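Local coordinates for citrate lyase subunit beta-like protein (Mycobacterium tuberculosis H37Rv, PDB 6CHU) that is a magnesium-dependent homotrimeric lyase of the HpcH/HpaI aldolase family, involved in itaconate dissimilation and leucine catabolism, at residues G139-G143 and V170-I174; M9-A13 and F181-A185. All blocks are in the same frame, centred on the assembly; numbering follows the deposited sequence.

In the fold
Both contacts lie on one side of the TIM barrel, at neighbouring strands 137-142 and 184-187, contact 1 toward their C-terminal ends and contact 2 at the start of strand 184-187. Contact 1 is buried between strand and helix: residues 139-143 pack on helix 165-180 through hydrocarbon and one indole ring, with no hydrogen bond across it. Contact 2 is partly buried. There the N-terminal segment 9-13 reaches the turn between that helix and strand 184-187, adding an arginine-to-carbonyl hydrogen bond to a leucine pair. The two meet in the sheet, where Met140 N lies 2.8 Å from Leu184 O, probably hydrogen-bonded. Contact 1 falls within the chain that contact 2 brings together, their centres 14 Å apart.

Contact 1 (G139-G143 and V170-I174); sequences GMMWG and VRSTI
In this TIM barrel the right-handed beta-alpha-beta crossover from strand 137-142 to strand 184-187 runs through helix 165-180, and Trp142 on the strand meets Arg171, Val170 and Ile174 on the helix. The short strand and helix segments run antiparallel, at 178°, with their axes 8.3 Å apart at closest approach. Alternation along the strand decides the pattern: Met140 and Trp142 point toward the helix, while Met141 points away from it and contributes only its backbone O here. The flat indole suits this layer, offering Arg171 a face while Trp142 CB meets Ile174. Arg171 CB sits over that face, 3.9 Å from the centroid of the six-membered ring, in a CH-pi contact, and its CG comes within 3.5 Å of Trp142 NE1. With CG anti to the backbone N (chi1 -173°), the extended arginine chain runs on past the CE2-CZ2 side of the indole, its guanidinium plane 38° from the ring. Asp187 OD1 accepts a hydrogen bond from Trp142 NE1, and its OD2 forms a salt bridge with Arg171 NH2. A bound acetate, probably from the crystallisation liquor, lies about 3 Å from the nearest Arg171 side-chain atom. Branched, apolar Ile174 fits nearer the strand backbone, its two arms parting: CG1 lies 4.0 Å from Trp142 CB, and CG2 lies 4.1 Å from Met140 CB.

Contact 2 (M9-A13 and F181-A185); sequences MNLRA and FGRLA
Leu184 receives both touching residues of the N-terminal segment, each on a different methyl. Its CD1 presses on Leu11 CB at 3.5 Å, tighter than usual for two carbons, and is 3.9 Å from Leu11 CD1. Its CD2 lies 3.6 Å from Arg12 CG and also comes over one face of the guanidinium, toward its rim. The leucine and arginine side chains run alongside in opposite senses; the aliphatic part of the arginine is the apolar surface, and its charged end goes on to the turn. There Arg12 NH2 gives a hydrogen bond to Gly182 O, 2.7 Å long but bent, with an N-H...O angle of 130°; the donor stands well above the carbonyl plane. An extended chain from CG to NE provides the reach, and the turn of the guanidinium about NE-CZ (chi4 89°) directs NH2 to the carbonyl. Further out, Trp18 of strand 17-22 packs on both leucines. Leu184 is hydrogen-bonded through its backbone to Val138 of the neighbouring strand, while Arg183, pointing away from the N-terminal segment, gives its NE to Ala132 O. Gly182 suits its place because its positive phi (70°) is easily adopted by glycine: it is the C-prime residue of the Schellman motif, with Arg183 N bonded to Ala178 O and Gly182 N to Ser179 O, that ends helix 165-180 before the next barrel strand.

Contact 1 (G139-G143 and V170-I174)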
ATOM      1  N   GLY A 139     -12.773  -2.628  15.963  1.00 21.11           N
ATOM      2  CA  GLY A 139     -12.690  -1.621  14.919  1.00 21.62           C
ATOM      3  C   GLY A 139     -11.272  -1.139  14.734  1.00 21.60           C
ATOM      4  O   GLY A 139     -10.430  -1.258  15.634  1.00 19.33           O
ATOM      5  N   MET A 140     -11.011  -0.586  13.544  1.00 17.50           N
ATOM      6  CA  MET A 140      -9.746   0.058  13.220  1.00 18.55           C
ATOM      7  C   MET A 140     -10.034   1.479  12.771  1.00 17.18           C
ATOM      8  O   MET A 140     -10.930   1.701  11.947  1.00 18.66           O
ATOM      9  CB  MET A 140      -8.992  -0.669  12.104  1.00 19.30           C
ATOM     10  CG  MET A 140      -8.716  -2.158  12.343  1.00 20.12           C
ATOM     11  SD  MET A 140      -7.379  -2.367  13.538  1.00 20.37           S
ATOM     12  CE  MET A 140      -5.969  -1.835  12.567  1.00 21.56           C
ATOM     13  N   MET A 141      -9.272   2.421  13.305  1.00 19.57           N
ATOM     14  CA  MET A 141      -9.283   3.813  12.883  1.00 18.17           C
ATOM     15  C   MET A 141      -7.869   4.190  12.467  1.00 17.84           C
ATOM     16  O   MET A 141      -6.893   3.532  12.845  1.00 18.79           O
ATOM     17  CB  MET A 141      -9.780   4.723  14.024  1.00 16.64           C
ATOM     18  CG  MET A 141     -10.038   6.165  13.634  1.00 19.96           C
ATOM     19  SD  MET A 141     -10.559   7.065  15.107  1.00 23.86           S
ATOM     20  CE  MET A 141     -10.407   8.740  14.484  1.00 26.99           C
ATOM     21  N   TRP A 142      -7.740   5.270  11.699  1.00 19.94           N
ATOM     22  CA  TRP A 142      -6.418   5.798  11.425  1.00 19.79           C
ATOM     23  C   TRP A 142      -6.398   7.288  11.731  1.00 19.41           C
ATOM     24  O   TRP A 142      -7.442   7.942  11.828  1.00 20.24           O
ATOM     25  CB  TRP A 142      -5.972   5.509   9.979  1.00 18.91           C
ATOM     26  CG  TRP A 142      -6.674   6.329   8.941  1.00 16.70           C
ATOM     27  CD1 TRP A 142      -7.974   6.225   8.544  1.00 18.60           C
ATOM     28  CD2 TRP A 142      -6.096   7.376   8.167  1.00 18.57           C
ATOM     29  NE1 TRP A 142      -8.248   7.153   7.560  1.00 19.98           N
ATOM     30  CE2 TRP A 142      -7.109   7.876   7.312  1.00 20.23           C
ATOM     31  CE3 TRP A 142      -4.816   7.939   8.104  1.00 19.69           C
ATOM     32  CZ2 TRP A 142      -6.888   8.919   6.418  1.00 20.94           C
ATOM     33  CZ3 TRP A 142      -4.588   8.975   7.204  1.00 19.08           C
ATOM     34  CH2 TRP A 142      -5.622   9.454   6.368  1.00 22.63           C
ATOM     35  N   GLY A 143      -5.192   7.809  11.955  1.00 17.05           N
ATOM     36  CA  GLY A 143      -5.042   9.218  12.290  1.00 21.38           C
ATOM     37  C   GLY A 143      -3.922   9.876  11.512  1.00 21.27           C
ATOM     38  O   GLY A 143      -2.751   9.531  11.697  1.00 22.54           O
ATOM     39  N   VAL A 170      -1.881   4.572   4.314  1.00 15.81           N
ATOM     40  CA  VAL A 170      -2.298   4.056   5.623  1.00 17.39           C
ATOM     41  C   VAL A 170      -3.819   3.956   5.711  1.00 20.38           C
ATOM     42  O   VAL A 170      -4.363   3.008   6.305  1.00 18.08           O
ATOM     43  CB  VAL A 170      -1.705   4.938   6.739  1.00 18.18           C
ATOM     44  CG1 VAL A 170      -2.313   4.594   8.106  1.00 17.58           C
ATOM     45  CG2 VAL A 170      -0.171   4.793   6.764  1.00 17.74           C
ATOM     46  N   ARG A 171      -4.533   4.922   5.119  1.00 19.10           N
ATOM     47  CA  ARG A 171      -5.994   4.852   5.058  1.00 18.90           C
ATOM     48  C   ARG A 171      -6.472   3.541   4.436  1.00 17.06           C
ATOM     49  O   ARG A 171      -7.319   2.842   5.001  1.00 18.49           O
ATOM     50  CB  ARG A 171      -6.520   6.036   4.256  1.00 16.74           C
ATOM     51  CG  ARG A 171      -8.032   6.194   4.253  1.00 16.51           C
ATOM     52  CD  ARG A 171      -8.352   7.395   3.371  1.00 18.60           C
ATOM     53  NE  ARG A 171      -9.705   7.902   3.533  1.00 22.72           N
ATOM     54  CZ  ARG A 171     -10.249   8.800   2.712  1.00 32.70           C
ATOM     55  NH1 ARG A 171      -9.551   9.242   1.665  1.00 27.00           N
ATOM     56  NH2 ARG A 171     -11.485   9.249   2.924  1.00 28.62           N
ATOM     57  N   SER A 172      -5.958   3.213   3.248  1.00 16.76           N
ATOM     58  CA  SER A 172      -6.302   1.949   2.599  1.00 18.22           C
ATOM     59  C   SER A 172      -5.851   0.755   3.428  1.00 17.93           C
ATOM     60  O   SER A 172      -6.568  -0.253   3.519  1.00 19.10           O
ATOM     61  CB  SER A 172      -5.683   1.885   1.199  1.00 19.09           C
ATOM     62  OG  SER A 172      -6.224   2.891   0.355  1.00 19.76           O
ATOM     63  N   THR A 173      -4.655   0.833   4.019  1.00 16.58           N
ATOM     64  CA  THR A 173      -4.170  -0.255   4.866  1.00 18.48           C
ATOM     65  C   THR A 173      -5.162  -0.573   5.981  1.00 16.45           C
ATOM     66  O   THR A 173      -5.476  -1.743   6.240  1.00 18.48           O
ATOM     67  CB  THR A 173      -2.801   0.111   5.451  1.00 18.17           C
ATOM     68  OG1 THR A 173      -1.853   0.267   4.385  1.00 20.18           O
ATOM     69  CG2 THR A 173      -2.310  -0.979   6.404  1.00 18.07           C
ATOM     70  N   ILE A 174      -5.668   0.458   6.652  1.00 17.16           N
ATOM     71  CA  ILE A 174      -6.559   0.258   7.796  1.00 19.26           C
ATOM     72  C   ILE A 174      -7.924  -0.248   7.349  1.00 18.06           C
ATOM     73  O   ILE A 174      -8.524  -1.109   8.003  1.00 19.01           O
ATOM     74  CB  ILE A 174      -6.658   1.566   8.611  1.00 20.41           C
ATOM     75  CG1 ILE A 174      -5.711   1.482   9.801  1.00 21.47           C
ATOM     76  CG2 ILE A 174      -8.099   1.879   9.066  1.00 24.36           C
ATOM     77  CD1 ILE A 174      -4.306   1.292   9.409  1.00 23.55           C
TER

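Contact 2 (M9-A13 and F181-A185)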
ATOM      1  N   MET A   9     -21.120  -3.850  22.249  1.00 48.41           N
ATOM      2  CA  MET A   9     -21.922  -2.775  21.686  1.00 47.53           C
ATOM      3  C   MET A   9     -22.336  -3.147  20.271  1.00 44.99           C
ATOM      4  O   MET A   9     -21.577  -3.791  19.541  1.00 41.85           O
ATOM      5  CB  MET A   9     -21.153  -1.448  21.662  1.00 42.95           C
ATOM      6  CG  MET A   9     -20.658  -0.972  23.017  1.00 39.62           C
ATOM      7  SD  MET A   9     -19.566   0.453  22.815  1.00 40.27           S
ATOM      8  CE  MET A   9     -20.731   1.730  22.350  1.00 41.04           C
ATOM      9  N   ASN A  10     -23.544  -2.748  19.885  1.00 41.85           N
ATOM     10  CA  ASN A  10     -23.981  -2.910  18.501  1.00 44.54           C
ATOM     11  C   ASN A  10     -23.589  -1.652  17.727  1.00 42.72           C
ATOM     12  O   ASN A  10     -24.411  -0.807  17.365  1.00 37.31           O
ATOM     13  CB  ASN A  10     -25.477  -3.183  18.433  1.00 52.51           C
ATOM     14  CG  ASN A  10     -25.890  -3.811  17.114  1.00 59.06           C
ATOM     15  OD1 ASN A  10     -25.227  -3.624  16.090  1.00 57.24           O
ATOM     16  ND2 ASN A  10     -26.985  -4.562  17.134  1.00 61.12           N
ATOM     17  N   LEU A  11     -22.280  -1.536  17.493  1.00 37.88           N
ATOM     18  CA  LEU A  11     -21.750  -0.333  16.859  1.00 37.46           C
ATOM     19  C   LEU A  11     -22.236  -0.184  15.425  1.00 42.72           C
ATOM     20  O   LEU A  11     -22.466   0.943  14.963  1.00 43.77           O
ATOM     21  CB  LEU A  11     -20.224  -0.347  16.910  1.00 39.98           C
ATOM     22  CG  LEU A  11     -19.594  -0.301  18.302  1.00 39.65           C
ATOM     23  CD1 LEU A  11     -18.074  -0.358  18.205  1.00 42.23           C
ATOM     24  CD2 LEU A  11     -20.045   0.933  19.064  1.00 38.36           C
ATOM     25  N   ARG A  12     -22.400  -1.298  14.703  1.00 41.36           N
ATOM     26  CA  ARG A  12     -22.947  -1.218  13.351  1.00 46.88           C
ATOM     27  C   ARG A  12     -24.382  -0.713  13.347  1.00 47.01           C
ATOM     28  O   ARG A  12     -24.819  -0.113  12.358  1.00 48.16           O
ATOM     29  CB  ARG A  12     -22.857  -2.579  12.662  1.00 50.55           C
ATOM     30  CG  ARG A  12     -21.458  -2.906  12.199  1.00 51.15           C
ATOM     31  CD  ARG A  12     -21.334  -4.305  11.636  1.00 50.59           C
ATOM     32  NE  ARG A  12     -19.953  -4.564  11.241  1.00 53.10           N
ATOM     33  CZ  ARG A  12     -19.027  -5.072  12.050  1.00 53.94           C
ATOM     34  NH1 ARG A  12     -19.334  -5.385  13.303  1.00 52.41           N
ATOM     35  NH2 ARG A  12     -17.794  -5.269  11.605  1.00 49.04           N
ATOM     36  N   ALA A  13     -25.127  -0.930  14.434  1.00 46.95           N
ATOM     37  CA  ALA A  13     -26.492  -0.418  14.493  1.00 47.86           C
ATOM     38  C   ALA A  13     -26.519   1.099  14.612  1.00 46.43           C
ATOM     39  O   ALA A  13     -27.477   1.736  14.161  1.00 45.75           O
ATOM     40  CB  ALA A  13     -27.252  -1.049  15.659  1.00 45.02           C
ATOM     41  N   PHE A 181     -10.827  -8.801   8.835  1.00 21.05           N
ATOM     42  CA  PHE A 181     -11.113  -9.492  10.090  1.00 24.85           C
ATOM     43  C   PHE A 181     -12.474  -9.108  10.663  1.00 25.87           C
ATOM     44  O   PHE A 181     -12.746  -9.345  11.845  1.00 21.05           O
ATOM     45  CB  PHE A 181      -9.973  -9.244  11.072  1.00 19.49           C
ATOM     46  CG  PHE A 181      -8.684  -9.853  10.608  1.00 24.37           C
ATOM     47  CD1 PHE A 181      -8.473 -11.223  10.739  1.00 26.41           C
ATOM     48  CD2 PHE A 181      -7.726  -9.082   9.961  1.00 24.49           C
ATOM     49  CE1 PHE A 181      -7.305 -11.810  10.270  1.00 27.38           C
ATOM     50  CE2 PHE A 181      -6.552  -9.660   9.498  1.00 22.30           C
ATOM     51  CZ  PHE A 181      -6.340 -11.017   9.650  1.00 26.34           C
ATOM     52  N   GLY A 182     -13.355  -8.576   9.822  1.00 21.74           N
ATOM     53  CA  GLY A 182     -14.720  -8.289  10.226  1.00 24.32           C
ATOM     54  C   GLY A 182     -14.864  -7.142  11.203  1.00 23.92           C
ATOM     55  O   GLY A 182     -15.853  -7.094  11.943  1.00 26.18           O
ATOM     56  N   ARG A 183     -13.911  -6.216  11.226  1.00 19.49           N
ATOM     57  CA  ARG A 183     -13.952  -5.103  12.169  1.00 18.22           C
ATOM     58  C   ARG A 183     -14.601  -3.883  11.531  1.00 24.54           C
ATOM     59  O   ARG A 183     -14.644  -3.741  10.305  1.00 21.67           O
ATOM     60  CB  ARG A 183     -12.547  -4.737  12.651  1.00 19.34           C
ATOM     61  CG  ARG A 183     -11.634  -5.941  12.976  1.00 20.19           C
ATOM     62  CD  ARG A 183     -12.266  -6.899  13.987  1.00 19.89           C
ATOM     63  NE  ARG A 183     -11.257  -7.794  14.543  1.00 20.44           N
ATOM     64  CZ  ARG A 183     -11.536  -8.899  15.231  1.00 25.08           C
ATOM     65  NH1 ARG A 183     -12.802  -9.263  15.415  1.00 25.75           N
ATOM     66  NH2 ARG A 183     -10.551  -9.651  15.717  1.00 23.46           N
ATOM     67  N   LEU A 184     -15.107  -2.988  12.384  1.00 19.26           N
ATOM     68  CA  LEU A 184     -15.537  -1.679  11.903  1.00 20.90           C
ATOM     69  C   LEU A 184     -14.344  -0.908  11.357  1.00 20.07           C
ATOM     70  O   LEU A 184     -13.242  -0.977  11.906  1.00 20.74           O
ATOM     71  CB  LEU A 184     -16.168  -0.867  13.029  1.00 24.11           C
ATOM     72  CG  LEU A 184     -17.641  -0.945  13.401  1.00 39.30           C
ATOM     73  CD1 LEU A 184     -17.926   0.215  14.335  1.00 46.08           C
ATOM     74  CD2 LEU A 184     -18.521  -0.851  12.189  1.00 38.21           C
ATOM     75  N   ALA A 185     -14.571  -0.138  10.289  1.00 19.28           N
ATOM     76  CA  ALA A 185     -13.543   0.735   9.729  1.00 18.96           C
ATOM     77  C   ALA A 185     -13.948   2.186   9.953  1.00 17.35           C
ATOM     78  O   ALA A 185     -15.015   2.606   9.496  1.00 19.04           O
ATOM     79  CB  ALA A 185     -13.337   0.468   8.234  1.00 22.47           C
TER